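Exo beta-1,2-glucooligosaccharide sophorohydrolase (non-reducing end) (Parabacteroides distasonis ATCC 8503, PDB 5Z06) hydrolyses linear beta-1,2-glucan and beta-1,2-glucooligosaccharides of four or more units from the non-reducing end, releasing sophorose. Local coordinates at residues Pro193-Ala198 against Tyr257-Val262; Tyr201-Asp206 against Asn633-His638; Arg317-Ala322 against Phe371-Thr376; Met485-Trp490 against Phe549-Thr554. All coordinates share one frame; numbering follows the deposited sequence. Where two conformers were deposited one is given.

Contact 1 (Pro193-Ala198 against Tyr257-Val262); sequences PVLQEA and YKVTAV
Pro193 and Leu195 both lean onto Val259, and what meets between these two strands is almost entirely hydrocarbon. The proline ring crosses the valine at about a right angle, its CG set 3.6 Å from Val259 CG1. One atom farther round, Pro193 CD reaches Ala261 CB at 4.4 Å and lies near the peptide linking Thr260 to Ala261. Val259 gives its other branch to the leucine: CG2 is 3.8 Å from Leu195 CD1, so within this contact one methyl faces proline, the other leucine. With CG anti to the backbone N (chi1 -166°), Leu195 extends toward the facing strand, and its CD2 comes down on the main chain, 3.4 Å from Tyr257 O.

No hydrogen bond joins the segments, whose axes pass 7.8 Å apart: these are two sheets packed face to face. Strand 194-200 lines up with 204-210 and 243-247, while strand 254-262 sits between 219-225 and 275-278, a strand order that matches a fibronectin type III-like sandwich. A glycine in place of Pro193 would probably leave Val259 CG1 without its ring partner and open a gap beside Ala261.

Several polar groups find partners outside the two segments. Leu195 O accepts from Gln273 NE2, and Val194 pairs through its backbone with Ile210 in its own sheet. At the ends of side chains, Tyr257 OH bonds Asp246 and Thr260 OG1 bonds Glu268.

Contact 2 (Tyr201-Asp206 against Asn633-His638); sequences YERHID and NYYRNH
Glu202 and Arg636 meet in a two-pronged salt bridge, the guanidinium presenting its NE side to the carboxylate with the two planes only 12° apart. Arg636 NE gives its hydrogen to Glu202 OE1 at 2.7 Å, and Arg636 NH2 reaches the syn lone pair of Glu202 OE2 at 2.9 Å. Glu202 OE1 carries a second donor, Arg203 NE at 2.7 Å, which uses the anti lone pair, and OE2 also takes Met282 N. One carboxylate balances both guanidinium groups, whose nearest charged nitrogens, Arg203 NH2 and Arg636 NE, are 4.2 Å apart. An alanine in place of Arg636 would remove both prongs and would probably leave Glu202 more loosely held, by Arg203 and Met282 N, with its charge less well matched.

A second set of bonds gathers at the hydroxyl of Tyr635, whose ring is carried out from the helix by CG anti to the backbone N (chi1 -175°). Tyr635 OH accepts from Arg203 N at 2.9 Å and shares a short 2.5 Å hydrogen bond with His204 ND1, lying in the imidazole plane. On the far side of that ring, His204 NE2 donates to Asp206 OD2.

The aliphatic part of Arg203 packs beside the ring, CG 3.5 Å from Tyr635 CE2. The junction ties the turn between strands 194-200 and 204-210 to the end of helix 624-636, with Trp643 and Met290 of helix 284-297 packed beside Tyr635.

Contact 3 (Arg317-Ala322 against Phe371-Thr376); sequences RNDMIA and FIDGTT
Asp319 and Asp373, two acidic residues, lie against each other here: Asp319 CB is 3.5 Å from Asp373 OD1, and Asp319 OD2 stands 4.4 Å from that same oxygen. Asp373 OD1 also accepts from Thr375 N, which makes an Asx turn just where the strand ends. Close by, Thr375 CG2 sits 3.8 Å from Asp319 OD1.

Beyond this turn the chains form a short antiparallel pair, strands 320-322 and 371-373. Ile321 and Ile372 are the hydrogen-bonded pair: Ile321 N gives to Ile372 O at 2.8 Å, and Ile372 N answers to Ile321 O at 3.0 Å. Gly374 N extends the pattern with a 2.7 Å bond to Asp319 O. The two isoleucines lie side by side on one face of the pair.

On the other face, Met320 bends at its last torsion (chi3 75°) and brings CE to 3.7 Å from Phe371 CD1. Its SD is 4.5 Å from the ring centroid and 38° off the ring normal, an oblique Met-aromatic contact. Ala322 CB adds to the same cluster, and Phe382 and Phe383 each make an edge-to-face contact with Phe371. Ala322 is also the N-cap of helix 323-338, so the pair leads directly into that helix.

Backbone bonds therefore set the register while Met320 and Ala322 pack on Phe371 on one face; at the turn, the peptide donor at Thr375 probably helps offset the closeness of the two carboxylates.

Contact 4 (Met485-Trp490 against Phe549-Thr554); sequences MYYSGW and FTDKYT
Tyr486 reaches from its helix to Phe549 and Asp551. Its CB points toward the 549-554 loop, and CG, anti to the backbone N (chi1 -177°), carries the ring that way. Before that loop is reached, CD2 passes over the centre of the neighbouring Tyr487 ring, while Trp490 CD1 lies above one face of Tyr486. Farther out, CE1 meets Phe549 CZ at 3.7 Å, and CE2 lies 3.6 Å from Asp551 CB. Phe549 turns its edge to the tyrosine face in an offset edge-to-face contact, planes 79° apart. At the tip, Tyr486 OH has Phe549 CE2 at 3.2 Å and donates to Asp551 OD2 at 2.5 Å, on the anti side, 25° out of the carboxylate plane; that oxygen also bonds Tyr556 OH.

The other oxygen, Asp551 OD1, turns back on its own chain and takes both Tyr553 N and Thr554 N, the pattern of an Asx turn widened to an Asx motif. It shapes the loop just ahead of helix 556-573, and helix 485-490, with its wider pi-type turn, packs against it within the glycoamylase-like region.

Tyr487 OH accepts from Lys552 N at 3.0 Å, and Tyr487 CE1 rests 3.5 Å from Lys552 CD. Tyr553 comes to the ring edge, CE2 3.9 Å from Tyr487 CE1, and one water bridges Tyr553 OH to Tyr487 O.

In the fold
From the N terminus, contact 1 closes first, joining the two sheets of the fibronectin-like sandwich across 58 intervening residues. Contact 2 starts before that loop is finished, so the two cross; they also touch, through Ala198 and Tyr257 against Ile205. Its second segment comes only at 633-638, and this long closure fastens the sandwich to the helical part of the chain. Contacts 3 and 4 both fall within that span, one after the other. Contact 3 brackets helices 323-338 and 344-360 with a strand pair, and contact 4 joins helix 485-490 to the approach to helix 556-573, its centre about 54 Å from that of contact 1.

Contact 1 (Pro193-Ala198 against Tyr257-Val262)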
# COMPACT_ATOMS: atom_id res chain seq x y z
N PRO A 193 -12.09 -5.17 23.12
CA PRO A 193 -10.92 -4.32 23.12
C PRO A 193 -11.21 -3.06 23.92
O PRO A 193 -12.37 -2.64 24.03
CB PRO A 193 -10.73 -4.00 21.64
CG PRO A 193 -12.09 -4.11 21.05
CD PRO A 193 -12.74 -5.22 21.80
N VAL A 194 -10.16 -2.47 24.48
CA VAL A 194 -10.26 -1.14 25.05
C VAL A 194 -10.35 -0.16 23.88
O VAL A 194 -9.38 0.02 23.17
CB VAL A 194 -9.05 -0.79 25.94
CG1 VAL A 194 -9.14 0.65 26.46
CG2 VAL A 194 -8.96 -1.76 27.13
N LEU A 195 -11.53 0.43 23.67
CA LEU A 195 -11.73 1.50 22.70
C LEU A 195 -11.30 2.83 23.29
O LEU A 195 -11.87 3.32 24.27
CB LEU A 195 -13.20 1.55 22.28
CG LEU A 195 -13.62 2.36 21.05
CD1 LEU A 195 -12.82 1.96 19.83
CD2 LEU A 195 -15.10 2.12 20.81
N GLN A 196 -10.26 3.41 22.69
CA GLN A 196 -9.50 4.49 23.31
C GLN A 196 -10.15 5.81 23.03
O GLN A 196 -10.34 6.63 23.94
CB GLN A 196 -8.07 4.54 22.80
CG GLN A 196 -7.13 3.50 23.39
CD GLN A 196 -5.73 3.60 22.80
OE1 GLN A 196 -4.74 3.65 23.53
NE2 GLN A 196 -5.64 3.65 21.47
N GLU A 197 -10.47 6.05 21.77
CA GLU A 197 -11.14 7.27 21.40
C GLU A 197 -11.68 7.22 20.01
O GLU A 197 -11.45 6.26 19.25
CB GLU A 197 -10.22 8.50 21.55
CG GLU A 197 -10.89 9.82 21.98
CD GLU A 197 -12.17 9.67 22.82
OE1 GLU A 197 -12.10 9.28 24.01
OE2 GLU A 197 -13.27 9.97 22.29
N ALA A 198 -12.49 8.24 19.76
CA ALA A 198 -12.99 8.61 18.47
C ALA A 198 -12.31 9.92 18.21
O ALA A 198 -12.18 10.75 19.10
CB ALA A 198 -14.49 8.83 18.54
N TYR A 257 -19.56 5.04 18.80
CA TYR A 257 -18.96 3.79 18.35
C TYR A 257 -18.67 2.84 19.50
O TYR A 257 -18.30 3.24 20.61
CB TYR A 257 -17.67 4.06 17.59
CG TYR A 257 -17.89 4.85 16.33
CD1 TYR A 257 -18.16 4.21 15.13
CD2 TYR A 257 -17.81 6.23 16.34
CE1 TYR A 257 -18.37 4.94 13.96
CE2 TYR A 257 -18.03 6.97 15.19
CZ TYR A 257 -18.30 6.33 14.01
OH TYR A 257 -18.47 7.05 12.87
N LYS A 258 -18.80 1.57 19.18
CA LYS A 258 -18.71 0.49 20.11
C LYS A 258 -18.07 -0.63 19.32
O LYS A 258 -18.45 -0.88 18.17
CB LYS A 258 -20.13 0.09 20.49
CG LYS A 258 -20.36 -0.30 21.93
CD LYS A 258 -21.85 -0.26 22.25
CE LYS A 258 -22.66 -1.08 21.24
NZ LYS A 258 -24.02 -1.40 21.72
N VAL A 259 -17.10 -1.30 19.91
CA VAL A 259 -16.40 -2.35 19.21
C VAL A 259 -16.46 -3.64 20.02
O VAL A 259 -16.26 -3.63 21.24
CB VAL A 259 -14.95 -1.93 18.95
CG1 VAL A 259 -14.16 -3.04 18.27
CG2 VAL A 259 -14.94 -0.66 18.11
N THR A 260 -16.71 -4.74 19.34
CA THR A 260 -16.63 -6.07 19.95
C THR A 260 -15.55 -6.88 19.24
O THR A 260 -15.17 -6.55 18.13
CB THR A 260 -17.98 -6.83 19.83
OG1 THR A 260 -18.28 -7.06 18.46
CG2 THR A 260 -19.12 -6.04 20.46
N ALA A 261 -15.06 -7.93 19.91
CA ALA A 261 -14.19 -8.95 19.31
C ALA A 261 -15.01 -10.19 18.99
O ALA A 261 -15.81 -10.64 19.79
CB ALA A 261 -13.05 -9.30 20.24
N VAL A 262 -14.78 -10.74 17.80
CA VAL A 262 -15.51 -11.90 17.31
C VAL A 262 -14.49 -13.00 17.08
O VAL A 262 -13.48 -12.76 16.43
CB VAL A 262 -16.25 -11.57 16.01
CG1 VAL A 262 -17.01 -12.77 15.46
CG2 VAL A 262 -17.19 -10.40 16.23

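Contact 2 (Tyr201-Asp206 against Asn633-His638)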
# COMPACT_ATOMS: atom_id res chain seq x y z
N TYR A 201 -12.83 14.17 12.09
CA TYR A 201 -12.27 15.12 11.17
C TYR A 201 -13.49 15.70 10.44
O TYR A 201 -14.53 15.87 11.07
CB TYR A 201 -11.25 14.41 10.29
CG TYR A 201 -10.09 13.94 11.12
CD1 TYR A 201 -10.16 12.74 11.79
CD2 TYR A 201 -8.94 14.73 11.28
CE1 TYR A 201 -9.11 12.30 12.57
CE2 TYR A 201 -7.88 14.29 12.05
CZ TYR A 201 -7.98 13.07 12.69
OH TYR A 201 -6.99 12.58 13.49
N GLU A 202 -13.40 15.98 9.15
CA GLU A 202 -14.50 16.61 8.45
C GLU A 202 -15.52 15.63 7.91
O GLU A 202 -16.75 15.84 8.00
CB GLU A 202 -13.97 17.47 7.33
CG GLU A 202 -15.07 18.26 6.63
CD GLU A 202 -14.55 19.05 5.49
OE1 GLU A 202 -14.89 18.71 4.36
OE2 GLU A 202 -13.80 20.01 5.72
N ARG A 203 -15.02 14.56 7.32
CA ARG A 203 -15.86 13.58 6.66
C ARG A 203 -15.78 12.22 7.31
O ARG A 203 -16.46 11.28 6.87
CB ARG A 203 -15.44 13.46 5.20
CG ARG A 203 -15.37 14.79 4.48
CD ARG A 203 -16.71 15.45 4.45
NE ARG A 203 -16.64 16.70 3.71
CZ ARG A 203 -17.61 17.21 2.97
NH1 ARG A 203 -18.77 16.58 2.86
NH2 ARG A 203 -17.43 18.36 2.35
N HIS A 204 -14.98 12.11 8.36
CA HIS A 204 -14.80 10.82 8.96
C HIS A 204 -14.46 10.90 10.40
O HIS A 204 -14.03 11.95 10.87
CB HIS A 204 -13.74 10.02 8.22
CG HIS A 204 -12.36 10.33 8.65
ND1 HIS A 204 -11.70 11.47 8.25
CD2 HIS A 204 -11.52 9.66 9.47
CE1 HIS A 204 -10.51 11.48 8.81
NE2 HIS A 204 -10.37 10.40 9.55
N ILE A 205 -14.67 9.77 11.07
CA ILE A 205 -14.28 9.58 12.44
C ILE A 205 -13.38 8.36 12.48
O ILE A 205 -13.70 7.31 11.93
CB ILE A 205 -15.48 9.37 13.37
CG1 ILE A 205 -16.40 10.59 13.25
CG2 ILE A 205 -14.99 9.14 14.80
CD1 ILE A 205 -17.71 10.47 13.99
N ASP A 206 -12.25 8.54 13.12
CA ASP A 206 -11.32 7.46 13.35
C ASP A 206 -11.52 6.95 14.74
O ASP A 206 -11.49 7.74 15.69
CB ASP A 206 -9.88 7.97 13.22
CG ASP A 206 -9.47 8.14 11.79
OD1 ASP A 206 -9.85 7.27 10.99
OD2 ASP A 206 -8.75 9.13 11.48
N ASN A 633 -10.01 16.55 -3.08
CA ASN A 633 -10.79 15.65 -3.88
C ASN A 633 -10.74 14.23 -3.33
O ASN A 633 -11.77 13.60 -3.09
CB ASN A 633 -10.22 15.64 -5.30
CG ASN A 633 -11.03 14.78 -6.25
OD1 ASN A 633 -12.26 14.75 -6.15
ND2 ASN A 633 -10.35 14.11 -7.19
N TYR A 634 -9.52 13.73 -3.13
CA TYR A 634 -9.35 12.36 -2.63
C TYR A 634 -10.09 12.12 -1.32
O TYR A 634 -10.74 11.09 -1.13
CB TYR A 634 -7.86 12.06 -2.43
CG TYR A 634 -7.04 12.02 -3.68
CD1 TYR A 634 -7.61 11.84 -4.93
CD2 TYR A 634 -5.65 12.12 -3.61
CE1 TYR A 634 -6.84 11.81 -6.07
CE2 TYR A 634 -4.87 12.06 -4.74
CZ TYR A 634 -5.48 11.92 -5.97
OH TYR A 634 -4.73 11.87 -7.11
N TYR A 635 -9.97 13.09 -0.41
CA TYR A 635 -10.65 13.02 0.85
C TYR A 635 -12.14 13.27 0.72
O TYR A 635 -12.94 12.40 1.08
CB TYR A 635 -10.04 14.00 1.83
CG TYR A 635 -10.63 13.89 3.19
CD1 TYR A 635 -10.49 12.72 3.94
CD2 TYR A 635 -11.37 14.93 3.74
CE1 TYR A 635 -11.06 12.61 5.20
CE2 TYR A 635 -11.95 14.81 4.98
CZ TYR A 635 -11.79 13.65 5.71
OH TYR A 635 -12.36 13.56 6.96
N ARG A 636 -12.54 14.44 0.23
CA ARG A 636 -13.94 14.83 0.32
C ARG A 636 -14.81 14.10 -0.66
O ARG A 636 -15.92 13.81 -0.31
CB ARG A 636 -14.15 16.31 0.13
CG ARG A 636 -13.73 17.11 1.34
CD ARG A 636 -13.72 18.58 1.01
NE ARG A 636 -13.39 19.33 2.22
CZ ARG A 636 -12.59 20.39 2.28
NH1 ARG A 636 -12.02 20.87 1.20
NH2 ARG A 636 -12.36 20.96 3.44
N ASN A 637 -14.32 13.84 -1.87
CA ASN A 637 -15.13 13.19 -2.91
C ASN A 637 -14.94 11.70 -2.94
O ASN A 637 -15.93 10.97 -3.04
CB ASN A 637 -14.85 13.78 -4.28
CG ASN A 637 -15.20 15.24 -4.34
OD1 ASN A 637 -16.23 15.66 -3.81
ND2 ASN A 637 -14.32 16.04 -4.95
N HIS A 638 -13.69 11.24 -2.85
CA HIS A 638 -13.38 9.80 -2.89
C HIS A 638 -13.15 9.13 -1.56
O HIS A 638 -12.84 7.96 -1.52
CB HIS A 638 -12.18 9.55 -3.80
CG HIS A 638 -12.37 10.10 -5.16
ND1 HIS A 638 -13.58 10.00 -5.83
CD2 HIS A 638 -11.55 10.82 -5.96
CE1 HIS A 638 -13.47 10.62 -6.99
NE2 HIS A 638 -12.25 11.12 -7.10

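Contact 3 (Arg317-Ala322 against Phe371-Thr376)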
# COMPACT_ATOMS: atom_id res chain seq x y z
N ARG A 317 3.27 -8.95 4.98
CA ARG A 317 4.07 -9.70 5.94
C ARG A 317 4.02 -8.96 7.24
O ARG A 317 4.14 -7.74 7.27
CB ARG A 317 5.52 -9.81 5.50
CG ARG A 317 5.69 -10.58 4.22
CD ARG A 317 5.29 -12.04 4.39
NE ARG A 317 5.62 -12.73 3.16
CZ ARG A 317 6.82 -13.21 2.85
NH1 ARG A 317 7.84 -13.10 3.71
NH2 ARG A 317 7.00 -13.81 1.69
N ASN A 318 3.80 -9.71 8.30
CA ASN A 318 3.73 -9.15 9.62
C ASN A 318 5.12 -8.67 10.09
O ASN A 318 5.24 -7.66 10.81
CB ASN A 318 3.14 -10.20 10.56
CG ASN A 318 3.02 -9.70 11.98
OD1 ASN A 318 3.55 -10.31 12.92
ND2 ASN A 318 2.35 -8.56 12.15
N ASP A 319 6.16 -9.38 9.68
CA ASP A 319 7.50 -9.18 10.25
C ASP A 319 8.47 -8.50 9.33
O ASP A 319 9.52 -8.04 9.78
CB ASP A 319 8.10 -10.52 10.67
CG ASP A 319 7.26 -11.24 11.71
OD1 ASP A 319 6.50 -10.59 12.46
OD2 ASP A 319 7.38 -12.47 11.78
N MET A 320 8.14 -8.41 8.05
CA MET A 320 9.10 -7.94 7.09
C MET A 320 9.02 -6.44 6.98
O MET A 320 7.98 -5.90 6.64
CB MET A 320 8.84 -8.58 5.74
CG MET A 320 9.90 -8.30 4.72
SD MET A 320 9.43 -9.07 3.18
CE MET A 320 8.14 -7.95 2.61
N ILE A 321 10.15 -5.79 7.23
CA ILE A 321 10.29 -4.36 7.01
C ILE A 321 11.02 -4.08 5.72
O ILE A 321 11.80 -4.89 5.24
CB ILE A 321 10.89 -3.61 8.21
CG1 ILE A 321 12.33 -4.01 8.53
CG2 ILE A 321 9.99 -3.80 9.41
CD1 ILE A 321 13.36 -3.08 7.93
N ALA A 322 10.66 -2.95 5.13
CA ALA A 322 11.29 -2.48 3.90
C ALA A 322 12.19 -1.33 4.34
O ALA A 322 11.73 -0.41 5.01
CB ALA A 322 10.24 -2.00 2.91
N PHE A 371 14.69 -5.84 2.25
CA PHE A 371 13.79 -6.39 3.22
C PHE A 371 14.55 -7.07 4.32
O PHE A 371 15.54 -7.77 4.07
CB PHE A 371 12.87 -7.35 2.54
CG PHE A 371 12.09 -6.72 1.45
CD1 PHE A 371 11.03 -5.87 1.75
CD2 PHE A 371 12.41 -6.96 0.11
CE1 PHE A 371 10.29 -5.27 0.74
CE2 PHE A 371 11.66 -6.38 -0.90
CZ PHE A 371 10.59 -5.54 -0.58
N ILE A 372 14.10 -6.81 5.54
CA ILE A 372 14.64 -7.43 6.72
C ILE A 372 13.48 -7.94 7.57
O ILE A 372 12.40 -7.33 7.62
CB ILE A 372 15.48 -6.45 7.53
CG1 ILE A 372 16.41 -5.64 6.60
CG2 ILE A 372 16.26 -7.20 8.60
CD1 ILE A 372 17.19 -4.53 7.29
N ASP A 373 13.70 -9.06 8.22
CA ASP A 373 12.74 -9.57 9.17
C ASP A 373 13.00 -8.78 10.44
O ASP A 373 14.06 -8.89 11.04
CB ASP A 373 12.90 -11.10 9.35
CG ASP A 373 11.86 -11.69 10.28
OD1 ASP A 373 11.49 -11.07 11.29
OD2 ASP A 373 11.42 -12.82 10.01
N GLY A 374 12.01 -7.97 10.83
CA GLY A 374 12.11 -7.09 11.98
C GLY A 374 12.33 -7.80 13.30
O GLY A 374 12.85 -7.21 14.22
N THR A 375 11.92 -9.05 13.39
CA THR A 375 12.08 -9.84 14.58
C THR A 375 13.46 -10.47 14.68
O THR A 375 13.85 -10.86 15.75
CB THR A 375 11.04 -10.99 14.63
OG1 THR A 375 11.24 -11.88 13.54
CG2 THR A 375 9.61 -10.44 14.58
N THR A 376 14.18 -10.60 13.56
CA THR A 376 15.49 -11.27 13.58
C THR A 376 16.71 -10.47 13.09
O THR A 376 17.84 -10.87 13.37
CB THR A 376 15.44 -12.56 12.75
OG1 THR A 376 15.33 -12.25 11.35
CG2 THR A 376 14.28 -13.45 13.20

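Contact 4 (Met485-Trp490 against Phe549-Thr554)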
# COMPACT_ATOMS: atom_id res chain seq x y z
N MET A 485 31.32 10.27 -10.30
CA MET A 485 30.36 9.18 -10.45
C MET A 485 28.93 9.66 -10.67
O MET A 485 28.13 8.94 -11.27
CB MET A 485 30.42 8.28 -9.22
CG MET A 485 31.79 7.66 -9.02
SD MET A 485 32.10 6.39 -10.25
CE MET A 485 33.87 6.58 -10.48
N TYR A 486 28.61 10.85 -10.18
CA TYR A 486 27.37 11.51 -10.50
C TYR A 486 27.18 11.69 -12.01
O TYR A 486 26.07 11.51 -12.51
CB TYR A 486 27.28 12.87 -9.83
CG TYR A 486 25.97 13.55 -10.11
CD1 TYR A 486 24.86 13.33 -9.30
CD2 TYR A 486 25.83 14.40 -11.21
CE1 TYR A 486 23.65 13.97 -9.56
CE2 TYR A 486 24.62 15.02 -11.49
CZ TYR A 486 23.54 14.80 -10.66
OH TYR A 486 22.36 15.40 -10.95
N TYR A 487 28.24 12.05 -12.74
CA TYR A 487 28.12 12.22 -14.21
C TYR A 487 28.40 10.96 -15.00
O TYR A 487 27.78 10.74 -16.03
CB TYR A 487 29.01 13.37 -14.71
CG TYR A 487 28.49 14.69 -14.21
CD1 TYR A 487 27.33 15.24 -14.74
CD2 TYR A 487 29.11 15.34 -13.15
CE1 TYR A 487 26.82 16.43 -14.26
CE2 TYR A 487 28.61 16.53 -12.68
CZ TYR A 487 27.47 17.07 -13.25
OH TYR A 487 26.96 18.24 -12.78
N SER A 488 29.32 10.15 -14.51
CA SER A 488 29.75 8.96 -15.23
C SER A 488 28.73 7.83 -15.05
O SER A 488 28.58 6.98 -15.92
CB SER A 488 31.13 8.53 -14.74
OG SER A 488 31.04 7.87 -13.47
N GLY A 489 28.01 7.86 -13.92
CA GLY A 489 27.05 6.82 -13.57
C GLY A 489 25.62 7.29 -13.66
O GLY A 489 24.94 7.04 -14.66
N TRP A 490 25.18 7.98 -12.61
CA TRP A 490 23.84 8.57 -12.57
C TRP A 490 23.48 9.25 -13.91
O TRP A 490 22.49 8.87 -14.54
CB TRP A 490 23.76 9.54 -11.41
CG TRP A 490 22.68 10.46 -11.51
CD1 TRP A 490 22.75 11.75 -11.88
CD2 TRP A 490 21.30 10.17 -11.28
NE1 TRP A 490 21.49 12.31 -11.85
CE2 TRP A 490 20.58 11.36 -11.50
CE3 TRP A 490 20.61 9.02 -10.85
CZ2 TRP A 490 19.19 11.45 -11.35
CZ3 TRP A 490 19.21 9.12 -10.68
CH2 TRP A 490 18.53 10.32 -10.94
N PHE A 549 20.09 21.73 -5.03
CA PHE A 549 20.98 20.96 -5.82
C PHE A 549 20.73 21.26 -7.26
O PHE A 549 19.60 21.15 -7.76
CB PHE A 549 20.88 19.47 -5.59
CG PHE A 549 21.80 18.70 -6.47
CD1 PHE A 549 23.17 18.91 -6.38
CD2 PHE A 549 21.31 17.83 -7.41
CE1 PHE A 549 24.05 18.24 -7.22
CE2 PHE A 549 22.18 17.15 -8.25
CZ PHE A 549 23.55 17.37 -8.16
N THR A 550 21.82 21.66 -7.90
CA THR A 550 21.86 22.03 -9.28
C THR A 550 23.10 21.39 -9.84
O THR A 550 24.18 21.62 -9.33
CB THR A 550 21.95 23.56 -9.37
OG1 THR A 550 20.91 24.10 -8.57
CG2 THR A 550 21.79 24.04 -10.79
N ASP A 551 22.93 20.55 -10.85
CA ASP A 551 24.06 19.97 -11.58
C ASP A 551 24.30 20.82 -12.84
O ASP A 551 23.75 21.93 -12.95
CB ASP A 551 23.81 18.47 -11.87
CG ASP A 551 22.66 18.19 -12.83
OD1 ASP A 551 22.13 19.08 -13.52
OD2 ASP A 551 22.27 17.02 -12.89
N LYS A 552 25.12 20.33 -13.77
CA LYS A 552 25.43 21.13 -14.96
C LYS A 552 24.22 21.32 -15.91
O LYS A 552 24.19 22.25 -16.69
CB LYS A 552 26.66 20.57 -15.68
CG LYS A 552 26.47 19.31 -16.51
CD LYS A 552 27.82 18.61 -16.75
CE LYS A 552 28.01 18.05 -18.17
NZ LYS A 552 28.59 19.06 -19.09
N TYR A 553 23.21 20.47 -15.77
CA TYR A 553 22.01 20.48 -16.62
C TYR A 553 20.82 21.27 -16.11
O TYR A 553 20.16 21.93 -16.89
CB TYR A 553 21.55 19.06 -16.78
CG TYR A 553 22.63 18.17 -17.28
CD1 TYR A 553 23.22 18.41 -18.51
CD2 TYR A 553 23.07 17.10 -16.54
CE1 TYR A 553 24.22 17.58 -19.00
CE2 TYR A 553 24.06 16.27 -17.01
CZ TYR A 553 24.63 16.51 -18.24
OH TYR A 553 25.62 15.66 -18.71
N THR A 554 20.52 21.17 -14.83
CA THR A 554 19.33 21.80 -14.29
C THR A 554 19.43 21.92 -12.79
O THR A 554 20.15 21.14 -12.14
CB THR A 554 18.04 20.99 -14.64
OG1 THR A 554 16.87 21.67 -14.17
CG2 THR A 554 18.07 19.56 -14.06
O HOH W 1 26.71 13.36 -17.46